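Local coordinates for protein UV damage endonuclease (Sulfolobus acidocaldarius, PDB 3TC3) that probably cuts DNA at damaged sites as a manganese-binding TIM-barrel endonuclease of the UvdE family, an early step of UV-lesion repair, at residues V54-I65 / F77-P85; P248-E256 / I268-F276. All coordinates share one frame; numbering follows the deposited sequence.

Contact 1: residues V54-I65 / F77-P85; sequences VSSSNLLCLKNI and FRISSNTIP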
loop_
_atom_site.group_PDB
_atom_site.type_symbol
_atom_site.label_atom_id
_atom_site.label_comp_id
_atom_site.label_asym_id
_atom_site.label_seq_id
_atom_site.Cartn_x
_atom_site.Cartn_y
_atom_site.Cartn_z
ATOM N N VAL A 54 5.884 0.206 -21.800
ATOM C CA VAL A 54 4.777 -0.027 -20.866
ATOM C C VAL A 54 4.960 0.857 -19.625
ATOM O O VAL A 54 3.989 1.333 -19.126
ATOM C CB VAL A 54 4.652 -1.522 -20.552
ATOM C CG1 VAL A 54 3.561 -1.813 -19.472
ATOM C CG2 VAL A 54 4.403 -2.308 -21.840
ATOM N N SER A 55 6.208 1.112 -19.189
ATOM C CA SER A 55 6.410 2.091 -18.102
ATOM C C SER A 55 5.895 3.488 -18.471
ATOM O O SER A 55 5.191 4.113 -17.682
ATOM C CB SER A 55 7.885 2.144 -17.698
ATOM O OG SER A 55 8.407 0.856 -17.307
ATOM N N SER A 56 6.245 3.979 -19.682
ATOM C CA SER A 56 5.735 5.244 -20.092
ATOM C C SER A 56 4.204 5.269 -20.117
ATOM O O SER A 56 3.627 6.288 -19.744
ATOM C CB SER A 56 6.343 5.659 -21.461
ATOM O OG SER A 56 7.711 5.910 -21.258
ATOM N N SER A 57 3.557 4.226 -20.633
ATOM C CA SER A 57 2.116 4.329 -20.736
ATOM C C SER A 57 1.549 4.244 -19.320
ATOM O O SER A 57 0.584 4.961 -19.009
ATOM C CB SER A 57 1.422 3.291 -21.602
ATOM O OG SER A 57 1.865 1.946 -21.407
ATOM N N ASN A 58 2.128 3.408 -18.483
ATOM C CA ASN A 58 1.619 3.364 -17.106
ATOM C C ASN A 58 1.719 4.714 -16.420
ATOM O O ASN A 58 0.806 5.114 -15.656
ATOM C CB ASN A 58 2.375 2.317 -16.259
ATOM C CG ASN A 58 1.961 0.852 -16.524
ATOM O OD1 ASN A 58 0.830 0.554 -16.983
ATOM N ND2 ASN A 58 2.809 -0.084 -16.069
ATOM N N LEU A 59 2.861 5.366 -16.597
ATOM C CA LEU A 59 3.127 6.575 -15.890
ATOM C C LEU A 59 2.209 7.698 -16.429
ATOM O O LEU A 59 1.783 8.577 -15.678
ATOM C CB LEU A 59 4.598 6.920 -15.973
ATOM C CG LEU A 59 5.504 5.998 -15.124
ATOM C CD1 LEU A 59 6.966 6.089 -15.592
ATOM C CD2 LEU A 59 5.409 6.417 -13.646
ATOM N N LEU A 60 2.042 7.784 -17.761
ATOM C CA LEU A 60 1.038 8.714 -18.362
ATOM C C LEU A 60 -0.331 8.592 -17.699
ATOM O O LEU A 60 -0.992 9.597 -17.322
ATOM C CB LEU A 60 0.871 8.434 -19.865
ATOM C CG LEU A 60 -0.105 9.433 -20.567
ATOM C CD1 LEU A 60 0.499 9.973 -21.854
ATOM C CD2 LEU A 60 -1.632 9.024 -20.786
ATOM N N CYS A 61 -0.794 7.337 -17.576
ATOM C CA CYS A 61 -2.085 7.028 -16.984
ATOM C C CYS A 61 -2.057 7.370 -15.518
ATOM O O CYS A 61 -3.018 7.956 -15.017
ATOM C CB CYS A 61 -2.342 5.584 -17.197
ATOM S SG CYS A 61 -2.887 5.245 -18.942
ATOM N N LEU A 62 -0.948 7.046 -14.826
ATOM C CA LEU A 62 -0.848 7.500 -13.393
ATOM C C LEU A 62 -1.007 9.002 -13.249
ATOM O O LEU A 62 -1.730 9.425 -12.365
ATOM C CB LEU A 62 0.503 7.014 -12.785
ATOM C CG LEU A 62 0.721 7.429 -11.298
ATOM C CD1 LEU A 62 -0.371 6.938 -10.275
ATOM C CD2 LEU A 62 2.106 6.936 -10.859
ATOM N N LYS A 63 -0.374 9.817 -14.137
ATOM C CA LYS A 63 -0.530 11.252 -14.028
ATOM C C LYS A 63 -1.982 11.613 -14.256
ATOM O O LYS A 63 -2.523 12.395 -13.504
ATOM C CB LYS A 63 0.331 11.966 -15.093
ATOM C CG LYS A 63 0.246 13.472 -15.026
ATOM C CD LYS A 63 0.875 14.129 -13.790
ATOM C CE LYS A 63 0.581 15.671 -13.706
ATOM N NZ LYS A 63 1.228 16.492 -14.831
ATOM N N ASN A 64 -2.604 10.993 -15.244
ATOM C CA ASN A 64 -4.025 11.276 -15.514
ATOM C C ASN A 64 -4.932 10.899 -14.328
ATOM O O ASN A 64 -5.839 11.649 -13.976
ATOM C CB ASN A 64 -4.463 10.586 -16.771
ATOM C CG ASN A 64 -3.882 11.249 -18.010
ATOM O OD1 ASN A 64 -3.420 12.411 -17.965
ATOM N ND2 ASN A 64 -3.835 10.503 -19.094
ATOM N N ILE A 65 -4.647 9.747 -13.703
ATOM C CA ILE A 65 -5.375 9.389 -12.528
ATOM C C ILE A 65 -5.235 10.370 -11.381
ATOM O O ILE A 65 -6.235 10.678 -10.694
ATOM C CB ILE A 65 -4.894 7.922 -12.080
ATOM C CG1 ILE A 65 -5.368 6.856 -13.051
ATOM C CG2 ILE A 65 -5.324 7.626 -10.593
ATOM C CD1 ILE A 65 -4.837 5.438 -12.730
ATOM N N PHE A 77 -3.474 7.703 -2.671
ATOM C CA PHE A 77 -3.447 6.714 -3.765
ATOM C C PHE A 77 -2.399 5.671 -3.478
ATOM O O PHE A 77 -1.344 5.984 -2.929
ATOM C CB PHE A 77 -3.121 7.420 -5.105
ATOM C CG PHE A 77 -3.405 6.540 -6.285
ATOM C CD1 PHE A 77 -4.746 6.167 -6.610
ATOM C CD2 PHE A 77 -2.330 6.038 -7.112
ATOM C CE1 PHE A 77 -4.944 5.236 -7.676
ATOM C CE2 PHE A 77 -2.588 5.166 -8.199
ATOM C CZ PHE A 77 -3.943 4.789 -8.503
ATOM N N ARG A 78 -2.690 4.447 -3.891
ATOM C CA ARG A 78 -1.725 3.317 -3.795
ATOM C C ARG A 78 -1.189 3.061 -5.191
ATOM O O ARG A 78 -1.895 2.559 -6.052
ATOM C CB ARG A 78 -2.255 2.027 -3.110
ATOM C CG ARG A 78 -1.041 1.004 -2.925
ATOM C CD ARG A 78 -1.608 -0.370 -2.369
ATOM N NE ARG A 78 -2.205 -0.183 -1.013
ATOM C CZ ARG A 78 -3.068 -1.100 -0.544
ATOM N NH1 ARG A 78 -3.362 -2.180 -1.253
ATOM N NH2 ARG A 78 -3.581 -0.957 0.614
ATOM N N ILE A 79 0.053 3.483 -5.451
ATOM C CA ILE A 79 0.649 3.304 -6.817
ATOM C C ILE A 79 0.911 1.822 -7.076
ATOM O O ILE A 79 1.408 1.087 -6.203
ATOM C CB ILE A 79 1.935 4.093 -6.905
ATOM C CG1 ILE A 79 1.612 5.576 -6.820
ATOM C CG2 ILE A 79 2.683 3.768 -8.236
ATOM C CD1 ILE A 79 2.902 6.513 -6.835
ATOM N N SER A 80 0.535 1.411 -8.280
ATOM C CA SER A 80 0.710 0.013 -8.648
ATOM C C SER A 80 2.188 -0.441 -8.647
ATOM O O SER A 80 3.070 0.309 -9.127
ATOM C CB SER A 80 0.168 -0.188 -10.103
ATOM O OG SER A 80 0.512 -1.526 -10.518
ATOM N N SER A 81 2.437 -1.621 -8.131
ATOM C CA SER A 81 3.810 -2.248 -8.198
ATOM C C SER A 81 4.165 -2.614 -9.609
ATOM O O SER A 81 5.361 -2.847 -9.911
ATOM C CB SER A 81 3.918 -3.446 -7.267
ATOM O OG SER A 81 3.626 -3.014 -5.952
ATOM N N ASN A 82 3.175 -2.641 -10.514
ATOM C CA ASN A 82 3.531 -2.953 -11.939
ATOM C C ASN A 82 4.014 -1.742 -12.675
ATOM O O ASN A 82 4.334 -1.837 -13.897
ATOM C CB ASN A 82 2.271 -3.518 -12.650
ATOM C CG ASN A 82 1.882 -4.819 -12.184
ATOM O OD1 ASN A 82 2.680 -5.572 -11.622
ATOM N ND2 ASN A 82 0.616 -5.208 -12.524
ATOM N N THR A 83 4.123 -0.565 -12.040
ATOM C CA THR A 83 4.410 0.710 -12.750
ATOM C C THR A 83 5.609 0.513 -13.703
ATOM O O THR A 83 5.474 0.856 -14.890
ATOM C CB THR A 83 4.702 1.851 -11.765
ATOM O OG1 THR A 83 3.433 2.133 -11.115
ATOM C CG2 THR A 83 5.167 3.127 -12.478
ATOM N N ILE A 84 6.714 0.014 -13.160
ATOM C CA ILE A 84 7.860 -0.358 -14.061
ATOM C C ILE A 84 7.882 -1.918 -14.117
ATOM O O ILE A 84 8.302 -2.569 -13.169
ATOM C CB ILE A 84 9.175 0.081 -13.468
ATOM C CG1 ILE A 84 9.146 1.553 -13.060
ATOM C CG2 ILE A 84 10.359 -0.270 -14.524
ATOM C CD1 ILE A 84 8.907 2.570 -14.242
ATOM N N PRO A 85 7.365 -2.541 -15.189
ATOM C CA PRO A 85 7.258 -3.986 -15.185
ATOM C C PRO A 85 8.525 -4.781 -15.001
ATOM O O PRO A 85 9.463 -4.439 -15.733
ATOM C CB PRO A 85 6.632 -4.270 -16.557
ATOM C CG PRO A 85 5.899 -3.090 -16.903
ATOM C CD PRO A 85 6.836 -1.943 -16.423
#

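Contact 2: residues P248-E256 / I268-F276; sequences PMIDYSEQE and INEENFRRF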
loop_
_atom_site.group_PDB
_atom_site.type_symbol
_atom_site.label_atom_id
_atom_site.label_comp_id
_atom_site.label_asym_id
_atom_site.label_seq_id
_atom_site.Cartn_x
_atom_site.Cartn_y
_atom_site.Cartn_z
ATOM N N PRO A 248 -1.863 8.481 10.623
ATOM C CA PRO A 248 -1.893 7.051 10.205
ATOM C C PRO A 248 -2.573 6.783 8.924
ATOM O O PRO A 248 -3.480 7.543 8.499
ATOM C CB PRO A 248 -2.621 6.357 11.301
ATOM C CG PRO A 248 -2.794 7.335 12.378
ATOM C CD PRO A 248 -2.623 8.723 11.861
ATOM N N MET A 249 -2.166 5.690 8.267
ATOM C CA MET A 249 -2.939 5.117 7.181
ATOM C C MET A 249 -3.672 3.968 7.671
ATOM O O MET A 249 -3.129 3.181 8.456
ATOM C CB MET A 249 -2.026 4.655 6.094
ATOM C CG MET A 249 -1.140 5.727 5.465
ATOM S SD MET A 249 0.042 5.014 4.249
ATOM C CE MET A 249 0.820 6.454 3.662
ATOM N N ILE A 250 -4.925 3.775 7.220
ATOM C CA ILE A 250 -5.654 2.551 7.495
ATOM C C ILE A 250 -6.134 1.936 6.187
ATOM O O ILE A 250 -6.380 2.649 5.188
ATOM C CB ILE A 250 -6.821 2.685 8.459
ATOM C CG1 ILE A 250 -7.871 3.582 7.974
ATOM C CG2 ILE A 250 -6.337 3.315 9.820
ATOM C CD1 ILE A 250 -8.992 3.805 9.047
ATOM N N ASP A 251 -6.249 0.623 6.154
ATOM C CA ASP A 251 -6.840 -0.114 5.003
ATOM C C ASP A 251 -8.258 -0.513 5.307
ATOM O O ASP A 251 -8.496 -1.228 6.326
ATOM C CB ASP A 251 -6.068 -1.372 4.670
ATOM C CG ASP A 251 -4.715 -1.120 3.975
ATOM O OD1 ASP A 251 -4.487 -0.103 3.369
ATOM O OD2 ASP A 251 -3.915 -2.066 3.944
ATOM N N TYR A 252 -9.222 -0.006 4.537
ATOM C CA TYR A 252 -10.625 -0.284 4.788
ATOM C C TYR A 252 -11.107 -1.313 3.772
ATOM O O TYR A 252 -11.039 -1.110 2.556
ATOM C CB TYR A 252 -11.488 0.999 4.691
ATOM C CG TYR A 252 -12.971 0.649 4.863
ATOM C CD1 TYR A 252 -13.802 0.309 3.744
ATOM C CD2 TYR A 252 -13.564 0.666 6.124
ATOM C CE1 TYR A 252 -15.136 -0.004 3.899
ATOM C CE2 TYR A 252 -14.871 0.442 6.294
ATOM C CZ TYR A 252 -15.683 0.029 5.207
ATOM O OH TYR A 252 -16.992 -0.241 5.457
ATOM N N SER A 253 -11.690 -2.374 4.276
ATOM C CA SER A 253 -12.416 -3.325 3.418
ATOM C C SER A 253 -13.577 -3.907 4.124
ATOM O O SER A 253 -13.832 -3.563 5.265
ATOM C CB SER A 253 -11.494 -4.462 2.911
ATOM O OG SER A 253 -12.162 -5.005 1.749
ATOM N N GLU A 254 -14.355 -4.686 3.355
ATOM C CA GLU A 254 -15.499 -5.374 3.934
ATOM C C GLU A 254 -15.546 -6.778 3.366
ATOM O O GLU A 254 -14.975 -7.040 2.303
ATOM C CB GLU A 254 -16.839 -4.706 3.557
ATOM C CG GLU A 254 -16.969 -3.236 4.034
ATOM C CD GLU A 254 -18.219 -2.655 3.562
ATOM O OE1 GLU A 254 -19.212 -3.398 3.326
ATOM O OE2 GLU A 254 -18.269 -1.440 3.441
ATOM N N GLN A 255 -16.263 -7.621 4.074
ATOM C CA GLN A 255 -16.491 -8.955 3.624
ATOM C C GLN A 255 -17.457 -8.981 2.449
ATOM O O GLN A 255 -18.527 -8.365 2.533
ATOM C CB GLN A 255 -16.998 -9.727 4.840
ATOM C CG GLN A 255 -17.517 -11.144 4.397
ATOM C CD GLN A 255 -16.335 -11.997 4.046
ATOM O OE1 GLN A 255 -15.329 -12.023 4.801
ATOM N NE2 GLN A 255 -16.396 -12.676 2.892
ATOM N N GLU A 256 -17.093 -9.674 1.336
ATOM C CA GLU A 256 -18.129 -9.924 0.273
ATOM C C GLU A 256 -19.164 -10.960 0.759
ATOM O O GLU A 256 -18.783 -12.048 1.202
ATOM C CB GLU A 256 -17.486 -10.431 -0.971
ATOM C CG GLU A 256 -18.459 -10.582 -2.196
ATOM C CD GLU A 256 -18.906 -9.299 -2.792
ATOM O OE1 GLU A 256 -18.752 -8.236 -2.110
ATOM O OE2 GLU A 256 -19.346 -9.341 -3.988
ATOM N N ILE A 268 -17.975 -0.884 -1.522
ATOM C CA ILE A 268 -18.245 -0.600 -0.111
ATOM C C ILE A 268 -19.754 -0.480 0.098
ATOM O O ILE A 268 -20.517 -0.094 -0.774
ATOM C CB ILE A 268 -17.585 0.694 0.453
ATOM C CG1 ILE A 268 -18.032 1.933 -0.343
ATOM C CG2 ILE A 268 -16.040 0.561 0.400
ATOM C CD1 ILE A 268 -17.457 3.217 0.438
ATOM N N ASN A 269 -20.174 -0.846 1.313
ATOM C CA ASN A 269 -21.542 -0.602 1.711
ATOM C C ASN A 269 -21.609 0.719 2.498
ATOM O O ASN A 269 -20.864 0.932 3.468
ATOM C CB ASN A 269 -21.989 -1.777 2.607
ATOM C CG ASN A 269 -23.388 -1.549 3.163
ATOM O OD1 ASN A 269 -23.595 -0.764 4.087
ATOM N ND2 ASN A 269 -24.358 -2.198 2.552
ATOM N N GLU A 270 -22.452 1.615 2.021
ATOM C CA GLU A 270 -22.425 2.963 2.597
ATOM C C GLU A 270 -22.746 2.949 4.075
ATOM O O GLU A 270 -22.154 3.751 4.830
ATOM C CB GLU A 270 -23.411 3.898 1.876
ATOM C CG GLU A 270 -23.783 5.153 2.702
ATOM C CD GLU A 270 -24.639 6.167 1.959
ATOM O OE1 GLU A 270 -25.128 5.857 0.848
ATOM O OE2 GLU A 270 -24.760 7.293 2.448
ATOM N N GLU A 271 -23.685 2.112 4.516
ATOM C CA GLU A 271 -23.992 2.143 5.948
ATOM C C GLU A 271 -22.828 1.564 6.786
ATOM O O GLU A 271 -22.570 2.031 7.899
ATOM C CB GLU A 271 -25.323 1.381 6.211
ATOM C CG GLU A 271 -26.436 1.558 5.072
ATOM C CD GLU A 271 -26.789 2.984 4.870
ATOM O OE1 GLU A 271 -26.816 3.664 5.922
ATOM O OE2 GLU A 271 -27.010 3.450 3.701
ATOM N N ASN A 272 -22.159 0.512 6.291
ATOM C CA ASN A 272 -20.976 -0.038 6.980
ATOM C C ASN A 272 -19.891 1.035 7.051
ATOM O O ASN A 272 -19.228 1.191 8.071
ATOM C CB ASN A 272 -20.458 -1.317 6.302
ATOM C CG ASN A 272 -21.367 -2.492 6.525
ATOM O OD1 ASN A 272 -22.095 -2.545 7.506
ATOM N ND2 ASN A 272 -21.331 -3.430 5.635
ATOM N N PHE A 273 -19.691 1.739 5.937
ATOM C CA PHE A 273 -18.642 2.757 5.919
ATOM C C PHE A 273 -18.954 3.887 6.868
ATOM O O PHE A 273 -18.052 4.352 7.592
ATOM C CB PHE A 273 -18.415 3.244 4.441
ATOM C CG PHE A 273 -17.292 4.224 4.328
ATOM C CD1 PHE A 273 -15.976 3.803 4.482
ATOM C CD2 PHE A 273 -17.570 5.583 4.131
ATOM C CE1 PHE A 273 -14.915 4.773 4.408
ATOM C CE2 PHE A 273 -16.540 6.520 4.029
ATOM C CZ PHE A 273 -15.203 6.116 4.159
ATOM N N ARG A 274 -20.221 4.311 6.833
ATOM C CA ARG A 274 -20.643 5.357 7.806
ATOM C C ARG A 274 -20.406 4.889 9.247
ATOM O O ARG A 274 -19.939 5.678 10.098
ATOM C CB ARG A 274 -22.117 5.705 7.588
ATOM C CG ARG A 274 -22.323 6.555 6.368
ATOM C CD ARG A 274 -23.836 6.681 6.082
ATOM N NE ARG A 274 -24.076 7.591 4.993
ATOM C CZ ARG A 274 -24.172 8.899 5.130
ATOM N NH1 ARG A 274 -24.008 9.472 6.324
ATOM N NH2 ARG A 274 -24.372 9.618 4.024
ATOM N N ARG A 275 -20.694 3.646 9.582
ATOM C CA ARG A 275 -20.492 3.191 10.958
ATOM C C ARG A 275 -19.019 3.208 11.323
ATOM O O ARG A 275 -18.620 3.595 12.460
ATOM C CB ARG A 275 -21.032 1.799 11.147
ATOM C CG ARG A 275 -22.411 1.749 11.845
ATOM C CD ARG A 275 -22.784 0.297 12.179
ATOM N NE ARG A 275 -23.616 -0.184 11.089
ATOM C CZ ARG A 275 -23.234 -1.055 10.174
ATOM N NH1 ARG A 275 -22.000 -1.577 10.234
ATOM N NH2 ARG A 275 -24.082 -1.395 9.188
ATOM N N PHE A 276 -18.159 2.865 10.359
ATOM C CA PHE A 276 -16.749 2.931 10.589
ATOM C C PHE A 276 -16.243 4.364 10.809
ATOM O O PHE A 276 -15.448 4.629 11.728
ATOM C CB PHE A 276 -16.054 2.304 9.338
ATOM C CG PHE A 276 -14.587 2.202 9.501
ATOM C CD1 PHE A 276 -14.052 1.113 10.230
ATOM C CD2 PHE A 276 -13.746 3.127 8.938
ATOM C CE1 PHE A 276 -12.720 0.943 10.393
ATOM C CE2 PHE A 276 -12.285 2.967 9.128
ATOM C CZ PHE A 276 -11.822 1.918 9.926
#

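Contact 1: residues V54-I65 / F77-P85
The ring of F77 carries the CG2 methyl of I65 over one face, a CH-pi contact with CG2 4.1 Å from the ring centroid, while CD1 of L62 meets the same ring obliquely, 3.5 Å from F77 CE2. The ring reaches the helix because F77 CG lies anti to the backbone N (chi1 -166°), on a CB already directed at it. L62 uses its two branches separately, since its CD2 turns to CD1 of I79. The second flat group is the amide of N58. Its ND2 gives T83 O a nearly straight hydrogen bond of 3.1 Å (176° at the hydrogen), with the acceptor in the amide plane but the donor standing above the carbonyl plane. OD1 of the same amide is bound by K39, so both ends of the group are held and its flip is settled. Beside it, T83 packs CG2 tightly against CD2 of L59 at 3.5 Å and sends OG1 back to S80 O (2.7 Å), the carbonyl that also takes T83 N to close the type I turn from S80 to T83. One turn earlier on the helix, S55 CB lies beside I84 CD1, its OG being taken by V51 O, and V54 CG1 touches P85 CG at 3.7 Å. Helix 48-71 thus lies along the outside of the TIM barrel, over the end of strand 76-78 and the loop leaving it. Helix 101-113 flanks it at L59, helix 133-153 meets L62, I79 and T83, strand 117-120 pairs with strand 76-78, and a disulfide ties C61 to C35.

Contact 2: residues P248-E256 / I268-F276
Y252 is the bump of this interface: its ring pushes out from strand 249-252 into a hollow walled by I268, F273 and F276. F273 comes edge-on against one face of the tyrosine, CD1 standing 3.8 Å above the ring centre with the planes at 89°, a T-shaped pair. The edge of Y252 in turn points at the face of F276, with ring centroids 5.1 Å apart and planes at 65°. I268 fills in at the rim, CG2 lying 3.7 Å from Y252 CE1. Two residues earlier on the strand, CD1 of I250 abuts the edge of F276 in the plane of that ring, 3.4 Å from CE2, so the phenylalanine is wedged between isoleucine at its edge and tyrosine over its face. The tyrosine reaches this far because its CG is anti to the backbone N (chi1 176°). Strand and helix run nearly antiparallel, their axes 12.0 Å apart, as expected for the first half of a beta-alpha-beta unit in a TIM barrel, in which helix 270-279 covers strand 249-252 and leads on to strand 283-287. At the mouth of the hollow sits the extended side chain of E254. Its OE2 accepts from Y252 OH (2.7 Å) and from N269 N (2.9 Å), which approach from opposite faces of the carboxylate plane, while OE1 takes a hydrogen bond from N272 ND2 from above that plane. N269 is the N-cap, its OD1 receiving N272 N on an in-plane lone pair; bound to N269 N and N272 ND2, the carboxylate of E254 lies at the helix start, whose dipole would probably favour its negative charge. Across the strand from this packing, D251 faces the barrel interior and binds manganese with E195, D220 and E288.

Overall arrangement
The two contacts follow one another along the chain, 54-85 being complete well before 248-276 begins, and their centres lie 26 Å apart on the same closed eight-stranded parallel barrel. Helix 48-71 packs on F77 of strand 76-78, the second in barrel order and the next element after it, and on the loop that leaves this strand; helix 270-279 packs back on strand 249-252, the seventh, which it follows. The strands are not neighbours in the sheet, yet their inward sides meet, for R78 NH2 forms a salt bridge with D251 OD1 at 3.0 Å and another with E288. Both acids are manganese ligands, so R78 probably helps position them.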